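Local coordinates for carbohydrate-binding protein (Flavonifractor plautii, PDB 6N1B) that removes the acetyl group from N-acetylgalactosamine, a step in converting blood group A antigen to universal O type, and here holds the blood group B trisaccharide, at residues Y230-G233 against Q234-V238; G260-E263 against N264-L268; I196-D200 against R201-L205. All coordinates share one frame; numbering follows the deposited sequence.

Contact 1 (Y230-G233 against Q234-V238); sequences YQNG and QANFV. With GAL (beta-D-galactopyranose), chain B; GLA (alpha-D-galactopyranose), chain C.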
loop_
_atom_site.group_PDB
_atom_site.type_symbol
_atom_site.label_atom_id
_atom_site.label_comp_id
_atom_site.label_asym_id
_atom_site.label_seq_id
_atom_site.Cartn_x
_atom_site.Cartn_y
_atom_site.Cartn_z
ATOM N N TYR A 230 -12.351 -11.088 3.366
ATOM C CA TYR A 230 -11.267 -11.662 4.213
ATOM C C TYR A 230 -11.287 -13.204 4.295
ATOM O O TYR A 230 -10.259 -13.838 4.339
ATOM C CB TYR A 230 -11.311 -11.028 5.630
ATOM C CG TYR A 230 -10.076 -11.175 6.440
ATOM C CD1 TYR A 230 -8.994 -10.339 6.252
ATOM C CD2 TYR A 230 -9.932 -12.176 7.383
ATOM C CE1 TYR A 230 -7.835 -10.429 7.007
ATOM C CE2 TYR A 230 -8.827 -12.261 8.179
ATOM C CZ TYR A 230 -7.762 -11.380 7.999
ATOM O OH TYR A 230 -6.572 -11.538 8.793
ATOM N N GLN A 231 -12.548 -13.766 4.324
ATOM C CA GLN A 231 -12.651 -15.259 4.412
ATOM C C GLN A 231 -12.692 -15.975 3.069
ATOM O O GLN A 231 -12.841 -17.196 3.053
ATOM C CB GLN A 231 -13.863 -15.644 5.243
ATOM C CG GLN A 231 -13.873 -15.056 6.634
ATOM C CD GLN A 231 -12.751 -15.514 7.565
ATOM O OE1 GLN A 231 -12.175 -16.547 7.382
ATOM N NE2 GLN A 231 -12.391 -14.623 8.564
ATOM N N ASN A 232 -12.510 -15.252 1.965
ATOM C CA ASN A 232 -12.459 -15.898 0.648
ATOM C C ASN A 232 -11.282 -16.824 0.551
ATOM O O ASN A 232 -11.356 -17.890 -0.160
ATOM C CB ASN A 232 -12.503 -14.847 -0.462
ATOM C CG ASN A 232 -12.873 -15.395 -1.812
ATOM O OD1 ASN A 232 -12.045 -15.236 -2.840
ATOM N ND2 ASN A 232 -14.060 -15.904 -1.908
ATOM N N GLY A 233 -10.161 -16.455 1.141
ATOM C CA GLY A 233 -9.041 -17.364 1.256
ATOM C C GLY A 233 -8.367 -17.800 0.009
ATOM O O GLY A 233 -7.966 -16.987 -0.843
ATOM N N GLN A 234 -8.195 -19.143 -0.150
ATOM C CA GLN A 234 -7.453 -19.755 -1.254
ATOM C C GLN A 234 -8.181 -19.570 -2.607
ATOM O O GLN A 234 -7.594 -19.887 -3.609
ATOM C CB GLN A 234 -7.176 -21.227 -0.930
ATOM C CG GLN A 234 -6.171 -21.440 0.184
ATOM C CD GLN A 234 -4.813 -20.840 -0.101
ATOM O OE1 GLN A 234 -4.285 -20.939 -1.210
ATOM N NE2 GLN A 234 -4.247 -20.187 0.991
ATOM N N ALA A 235 -9.419 -19.031 -2.622
ATOM C CA ALA A 235 -10.103 -18.664 -3.839
ATOM C C ALA A 235 -9.681 -17.318 -4.404
ATOM O O ALA A 235 -10.098 -16.934 -5.508
ATOM C CB ALA A 235 -11.605 -18.694 -3.677
ATOM N N ASN A 236 -8.854 -16.565 -3.648
ATOM C CA ASN A 236 -8.394 -15.255 -4.083
ATOM C C ASN A 236 -7.475 -15.387 -5.311
ATOM O O ASN A 236 -6.702 -16.318 -5.422
ATOM C CB ASN A 236 -7.609 -14.535 -2.997
ATOM C CG ASN A 236 -8.444 -14.234 -1.765
ATOM O OD1 ASN A 236 -9.660 -14.256 -1.793
ATOM N ND2 ASN A 236 -7.744 -13.726 -0.714
ATOM N N PHE A 237 -7.503 -14.339 -6.167
ATOM C CA PHE A 237 -6.567 -14.287 -7.328
ATOM C C PHE A 237 -6.394 -12.816 -7.736
ATOM O O PHE A 237 -7.318 -12.019 -7.663
ATOM C CB PHE A 237 -7.062 -15.164 -8.508
ATOM C CG PHE A 237 -8.373 -14.732 -9.091
ATOM C CD1 PHE A 237 -9.512 -15.103 -8.547
ATOM C CD2 PHE A 237 -8.363 -13.945 -10.212
ATOM C CE1 PHE A 237 -10.692 -14.731 -9.046
ATOM C CE2 PHE A 237 -9.577 -13.552 -10.792
ATOM C CZ PHE A 237 -10.750 -13.975 -10.217
ATOM N N VAL A 238 -5.185 -12.519 -8.230
ATOM C CA VAL A 238 -4.854 -11.163 -8.673
ATOM C C VAL A 238 -5.160 -10.969 -10.157
ATOM O O VAL A 238 -4.935 -11.854 -11.016
ATOM C CB VAL A 238 -3.375 -10.866 -8.335
ATOM C CG1 VAL A 238 -2.833 -9.644 -9.020
ATOM C CG2 VAL A 238 -3.160 -10.717 -6.829
HETATM C C1 GAL B . -13.870 -7.710 9.329
HETATM C C2 GAL B . -13.228 -6.571 8.543
HETATM C C3 GAL B . -12.206 -7.162 7.576
HETATM C C4 GAL B . -11.135 -8.032 8.215
HETATM C C5 GAL B . -11.912 -9.026 9.059
HETATM C C6 GAL B . -10.878 -9.744 9.919
HETATM O O1 GAL B . -14.805 -7.173 10.235
HETATM O O2 GAL B . -14.275 -5.887 7.757
HETATM O O3 GAL B . -11.632 -5.969 6.816
HETATM O O4 GAL B . -10.353 -7.118 9.011
HETATM O O5 GAL B . -12.762 -8.341 9.991
HETATM O O6 GAL B . -11.548 -10.845 10.517
HETATM C C1 GLA C . -10.760 -6.332 5.739
HETATM C C2 GLA C . -10.189 -5.098 4.964
HETATM C C3 GLA C . -11.353 -4.287 4.371
HETATM C C4 GLA C . -12.303 -5.180 3.492
HETATM C C5 GLA C . -12.690 -6.477 4.269
HETATM C C6 GLA C . -13.289 -7.500 3.391
HETATM O O2 GLA C . -9.465 -4.288 5.963
HETATM O O3 GLA C . -10.808 -2.964 3.586
HETATM O O4 GLA C . -11.583 -5.454 2.349
HETATM O O5 GLA C . -11.480 -7.190 4.782
HETATM O O6 GLA C . -13.755 -8.710 4.131
HETATM O O HOH W 1 -9.460 -13.677 1.696
#
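Asn232, Gly233 and Asn236 shape the connection between strands 217-224 and 237-243 of one four-stranded blade of a beta-propeller, at the rim of the glycan pocket. The turn is drawn in by two successive backbone bonds of 3-10 spacing. Ala235 N gives a weak one to Asn232 O, 3.3 Å away, and Asn236 N gives the firmer one to Gly233 O at 3.0 Å, with an N-H...O angle of 161° and the donor above the carbonyl plane. Gly233 makes this bend with a positive phi of 65°. The side chain of Asn236 lies alongside that of Asn232, running the opposite way, their amide planes nearly coplanar. With CG beside its own backbone N (chi1 -63°), Asn236 sets its amide beside the carbonyl of Gly233 and brings ND2 to a water, 3.0 Å from it. That water also accepts from Gly233 N at 2.9 Å and donates weakly to Tyr230 O, so it links the sugar-binding end of the loop to the turn. At that end Tyr230 N donates to O6 of the alpha-galactose over 2.9 Å, and C6 of the beta-galactose sits 3.6 Å above one ring face, offset toward the rim. Gln231 NE2 lies at the ring edge. Around the loop, Trp271 of strand 269-278 meets the Tyr230 ring edge-to-face, Asp297 bonds its hydroxyl, and Pro270 O takes a second bond from Asn236 ND2. The loop is thereby fastened to the first strand of the following blade just before strand 237-243 begins.

Contact 2 (G260-E263 against N264-L268); sequences GLDE and NGQQL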
loop_
_atom_site.group_PDB
_atom_site.type_symbol
_atom_site.label_atom_id
_atom_site.label_comp_id
_atom_site.label_asym_id
_atom_site.label_seq_id
_atom_site.Cartn_x
_atom_site.Cartn_y
_atom_site.Cartn_z
ATOM N N GLY A 260 3.693 -19.027 -5.228
ATOM C CA GLY A 260 4.038 -20.415 -5.300
ATOM C C GLY A 260 3.833 -21.149 -3.976
ATOM O O GLY A 260 2.910 -20.850 -3.230
ATOM N N LEU A 261 4.730 -22.135 -3.806
ATOM C CA LEU A 261 4.668 -22.962 -2.609
ATOM C C LEU A 261 5.539 -22.377 -1.480
ATOM O O LEU A 261 6.608 -21.831 -1.755
ATOM C CB LEU A 261 5.098 -24.351 -2.962
ATOM C CG LEU A 261 4.372 -25.055 -4.167
ATOM C CD1 LEU A 261 4.789 -26.523 -4.286
ATOM C CD2 LEU A 261 2.885 -24.902 -4.128
ATOM N N ASP A 262 5.073 -22.631 -0.240
ATOM C CA ASP A 262 5.842 -22.255 0.926
ATOM C C ASP A 262 6.788 -23.385 1.338
ATOM O O ASP A 262 6.997 -24.349 0.594
ATOM C CB ASP A 262 4.895 -21.803 2.053
ATOM C CG ASP A 262 4.053 -22.921 2.685
ATOM O OD1 ASP A 262 4.361 -24.101 2.377
ATOM O OD2 ASP A 262 3.224 -22.520 3.507
ATOM N N GLU A 263 7.402 -23.238 2.518
ATOM C CA GLU A 263 8.435 -24.225 2.928
ATOM C C GLU A 263 7.889 -25.606 3.271
ATOM O O GLU A 263 8.623 -26.551 3.347
ATOM C CB GLU A 263 9.209 -23.684 4.201
ATOM C CG GLU A 263 10.159 -22.646 3.824
ATOM C CD GLU A 263 11.623 -22.939 4.388
ATOM O OE1 GLU A 263 12.498 -23.604 3.692
ATOM O OE2 GLU A 263 11.905 -22.543 5.566
ATOM N N ASN A 264 6.552 -25.706 3.404
ATOM C CA ASN A 264 5.863 -26.994 3.514
ATOM C C ASN A 264 5.312 -27.489 2.191
ATOM O O ASN A 264 4.548 -28.509 2.111
ATOM C CB ASN A 264 4.702 -26.828 4.521
ATOM C CG ASN A 264 5.224 -26.463 5.871
ATOM O OD1 ASN A 264 6.200 -27.047 6.337
ATOM N ND2 ASN A 264 4.524 -25.593 6.577
ATOM N N GLY A 265 5.622 -26.832 1.125
ATOM C CA GLY A 265 5.051 -27.236 -0.121
ATOM C C GLY A 265 3.621 -26.899 -0.330
ATOM O O GLY A 265 2.965 -27.571 -1.139
ATOM N N GLN A 266 3.073 -25.899 0.397
ATOM C CA GLN A 266 1.649 -25.546 0.433
ATOM C C GLN A 266 1.499 -24.257 -0.395
ATOM O O GLN A 266 2.299 -23.327 -0.290
ATOM C CB GLN A 266 1.103 -25.265 1.837
ATOM C CG GLN A 266 1.254 -26.233 2.999
ATOM C CD GLN A 266 0.867 -27.448 2.401
ATOM O OE1 GLN A 266 -0.389 -27.496 1.871
ATOM N NE2 GLN A 266 1.529 -28.570 2.750
ATOM N N GLN A 267 0.413 -24.182 -1.214
ATOM C CA GLN A 267 0.207 -23.000 -2.051
ATOM C C GLN A 267 -0.147 -21.786 -1.227
ATOM O O GLN A 267 -0.927 -21.851 -0.314
ATOM C CB GLN A 267 -0.930 -23.379 -3.013
ATOM C CG GLN A 267 -1.273 -22.212 -3.999
ATOM C CD GLN A 267 -0.206 -21.853 -4.961
ATOM O OE1 GLN A 267 0.391 -22.759 -5.621
ATOM N NE2 GLN A 267 0.077 -20.525 -5.103
ATOM N N LEU A 268 0.424 -20.666 -1.644
ATOM C CA LEU A 268 0.103 -19.365 -1.028
ATOM C C LEU A 268 -0.925 -18.635 -1.838
ATOM O O LEU A 268 -0.941 -18.697 -3.080
ATOM C CB LEU A 268 1.431 -18.540 -0.912
ATOM C CG LEU A 268 2.451 -19.140 0.079
ATOM C CD1 LEU A 268 3.808 -18.660 -0.288
ATOM C CD2 LEU A 268 2.036 -18.712 1.442
HETATM O O HOH W 2 2.200 -24.250 5.249
#
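Asp262 OD1 takes two backbone N-H groups at once, from Asn264 N at 2.9 Å and from Gln266 N at 3.0 Å, arriving from opposite faces of the carboxylate plane. The first closes an Asx turn over a type I beta turn from Asp262 to Gly265, the tip of a short hairpin-like excursion; the turn's own bond runs from Gly265 N to Asp262 O. Asp262 reaches inward because CG sits between its backbone N and carbonyl carbon (chi1 70°), and its OD2 is tied by a water to Asn264 ND2. Gly265 carries a positive phi, 74°, at the end of the turn. Behind it, Asp262 N bonds to Gln266 O at 2.9 Å and Leu268 N to Gly260 O at 3.0 Å, flanking Leu261 and Gln267, a non-hydrogen-bonded bridge pair; Leu261 CA also points a C-H at Gln266 O. The side chains of that pair cross at about a right angle, Leu261 CD2 lying 3.6 Å from Gln267 OE1. Leu268 CD1 packs 4.1 Å from Asp262 CB. Gln314 accepts from Gly260 N, joining the loop to strand 313-314. Gln267 NE2 donates to Leu259 O and also, nearly in its own amide plane, to a lone pair of Leu268 O, 2.9 Å away.

Contact 3 (I196-D200 against R201-L205); sequences IASPD and RYDML. With GLA (alpha-D-galactopyranose), chain C.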
loop_
_atom_site.group_PDB
_atom_site.type_symbol
_atom_site.label_atom_id
_atom_site.label_comp_id
_atom_site.label_asym_id
_atom_site.label_seq_id
_atom_site.Cartn_x
_atom_site.Cartn_y
_atom_site.Cartn_z
ATOM N N ILE A 196 -12.436 2.988 -11.321
ATOM C CA ILE A 196 -13.045 1.682 -11.608
ATOM C C ILE A 196 -14.204 1.526 -10.701
ATOM O O ILE A 196 -14.107 1.879 -9.510
ATOM C CB ILE A 196 -12.037 0.484 -11.441
ATOM C CG1 ILE A 196 -10.688 0.778 -12.096
ATOM C CG2 ILE A 196 -12.588 -0.780 -11.984
ATOM C CD1 ILE A 196 -9.638 -0.178 -11.705
ATOM N N ALA A 197 -15.310 0.909 -11.211
ATOM C CA ALA A 197 -16.428 0.522 -10.345
ATOM C C ALA A 197 -16.700 -0.962 -10.536
ATOM O O ALA A 197 -16.553 -1.502 -11.666
ATOM C CB ALA A 197 -17.656 1.320 -10.607
ATOM N N SER A 198 -17.171 -1.624 -9.473
ATOM C CA SER A 198 -17.637 -3.013 -9.590
ATOM C C SER A 198 -18.853 -3.177 -8.765
ATOM O O SER A 198 -18.986 -2.660 -7.683
ATOM C CB SER A 198 -16.550 -3.983 -9.020
ATOM O OG SER A 198 -17.088 -5.304 -9.032
ATOM N N PRO A 199 -19.790 -4.060 -9.216
ATOM C CA PRO A 199 -20.958 -4.324 -8.424
ATOM C C PRO A 199 -20.689 -5.258 -7.209
ATOM O O PRO A 199 -21.532 -5.311 -6.305
ATOM C CB PRO A 199 -21.892 -5.034 -9.381
ATOM C CG PRO A 199 -21.025 -5.713 -10.353
ATOM C CD PRO A 199 -19.845 -4.725 -10.553
ATOM N N ASP A 200 -19.558 -5.943 -7.200
ATOM C CA ASP A 200 -19.187 -6.794 -6.039
ATOM C C ASP A 200 -18.409 -5.917 -5.076
ATOM O O ASP A 200 -17.785 -4.904 -5.484
ATOM C CB ASP A 200 -18.385 -8.024 -6.530
ATOM C CG ASP A 200 -19.320 -9.092 -7.139
ATOM O OD1 ASP A 200 -20.516 -9.097 -6.809
ATOM O OD2 ASP A 200 -18.899 -9.765 -7.974
ATOM N N ARG A 201 -18.392 -6.324 -3.847
ATOM C CA ARG A 201 -17.778 -5.426 -2.792
ATOM C C ARG A 201 -16.268 -5.548 -2.664
ATOM O O ARG A 201 -15.637 -4.544 -2.345
ATOM C CB ARG A 201 -18.333 -5.787 -1.422
ATOM C CG ARG A 201 -19.805 -5.334 -1.271
ATOM C CD ARG A 201 -20.427 -5.784 0.060
ATOM N NE ARG A 201 -20.623 -7.262 -0.008
ATOM C CZ ARG A 201 -20.953 -8.006 1.024
ATOM N NH1 ARG A 201 -21.241 -7.462 2.187
ATOM N NH2 ARG A 201 -21.096 -9.318 0.826
ATOM N N TYR A 202 -15.631 -6.707 -3.005
ATOM C CA TYR A 202 -14.310 -7.009 -2.554
ATOM C C TYR A 202 -13.451 -7.609 -3.622
ATOM O O TYR A 202 -12.512 -8.382 -3.388
ATOM C CB TYR A 202 -14.328 -7.885 -1.287
ATOM C CG TYR A 202 -15.194 -7.285 -0.175
ATOM C CD1 TYR A 202 -14.940 -5.985 0.346
ATOM C CD2 TYR A 202 -16.186 -8.015 0.397
ATOM C CE1 TYR A 202 -15.722 -5.463 1.315
ATOM C CE2 TYR A 202 -16.983 -7.456 1.373
ATOM C CZ TYR A 202 -16.807 -6.198 1.844
ATOM O OH TYR A 202 -17.647 -5.659 2.780
ATOM N N ASP A 203 -13.665 -7.185 -4.885
ATOM C CA ASP A 203 -12.946 -7.811 -6.005
ATOM C C ASP A 203 -11.864 -6.975 -6.610
ATOM O O ASP A 203 -11.312 -7.395 -7.603
ATOM C CB ASP A 203 -13.919 -8.313 -7.080
ATOM C CG ASP A 203 -14.635 -7.284 -7.918
ATOM O OD1 ASP A 203 -14.321 -6.063 -7.829
ATOM O OD2 ASP A 203 -15.513 -7.661 -8.748
ATOM N N MET A 204 -11.464 -5.864 -5.929
ATOM C CA MET A 204 -10.387 -4.994 -6.404
ATOM C C MET A 204 -9.530 -4.513 -5.217
ATOM O O MET A 204 -9.283 -3.329 -5.052
ATOM C CB MET A 204 -10.997 -3.736 -7.168
ATOM C CG MET A 204 -11.897 -3.903 -8.112
ATOM S SD MET A 204 -12.466 -2.432 -8.868
ATOM C CE MET A 204 -13.670 -1.689 -7.798
ATOM N N LEU A 205 -9.202 -5.428 -4.284
ATOM C CA LEU A 205 -8.472 -5.049 -3.097
ATOM C C LEU A 205 -7.031 -4.687 -3.371
ATOM O O LEU A 205 -6.350 -5.239 -4.233
ATOM C CB LEU A 205 -8.523 -6.109 -2.017
ATOM C CG LEU A 205 -9.928 -6.607 -1.560
ATOM C CD1 LEU A 205 -9.829 -7.471 -0.391
ATOM C CD2 LEU A 205 -10.847 -5.400 -1.266
HETATM C C1 GLA C . -10.760 -6.332 5.739
HETATM C C2 GLA C . -10.189 -5.098 4.964
HETATM C C3 GLA C . -11.353 -4.287 4.371
HETATM C C4 GLA C . -12.303 -5.180 3.492
HETATM C C5 GLA C . -12.690 -6.477 4.269
HETATM C C6 GLA C . -13.289 -7.500 3.391
HETATM O O2 GLA C . -9.465 -4.288 5.963
HETATM O O3 GLA C . -10.808 -2.964 3.586
HETATM O O4 GLA C . -11.583 -5.454 2.349
HETATM O O5 GLA C . -11.480 -7.190 4.782
HETATM O O6 GLA C . -13.755 -8.710 4.131
HETATM O O HOH W 3 -15.057 -4.639 -5.711
HETATM O O HOH W 4 -16.536 -10.290 -8.204
#
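The Tyr202 ring is sandwiched: Arg201 CB lies 3.4 Å above the centre of one face, and C6 of the alpha-galactose 3.7 Å above the centre of the other, a CH-pi contact. CE2 of the same ring lies over one face of the Arg201 guanidinium, offset toward its rim; NE of that group is salt-bridged to Asp227 and NH1 donates to Asp141 O. Asp141 OD1 is hydrogen-bonded to the Tyr202 hydroxyl. Where strand 193-198, the outermost of its blade, runs out, Ser198 forms an ST turn, its OG accepting from Asp200 N at 3.1 Å. The same OG donates to the syn side of Asp203 OD2 over 2.8 Å, somewhat out of the carboxylate plane, so the serine oxygen is held by two bonds, one accepted within the ST turn and one donated beyond it. OG reaches both because it is turned away from the serine's own N (chi1 174°). Asp200 OD2 is 4.1 Å from Asp203 OD2, the carboxylate planes 75° apart, and such nearness of like charges may raise the proton affinity of either acid. A water bridges Asp200 O with Asp203 N and OD1. Met204 SD lies 3.5 Å from Ile196 CG2, and a bend at chi3 (-80°) carries CE to 3.9 Å from Ser198 CB.

In the fold
From the N terminus the order is contact 3, contact 1, contact 2; each closes before the next opens, so none nest or cross. Contact 3 turns the chain out of strand 193-198 and leads it toward strand 207-212, the crossover between two propeller blades. Contact 1 then caps the hairpin between strands 217-224 and 237-243 of the second of these blades; contacts 1 and 3 both reach the same alpha-galactose, though their nearest atoms are about 6 Å apart. Contact 2 closes an excursion of the passage from strand 253-254 to 269-278, farther from the sugar. It touches contact 1 where Gln234 OE1 packs against Gln267 O. Contacts 2 and 3 lie about 28 Å apart, centre to centre.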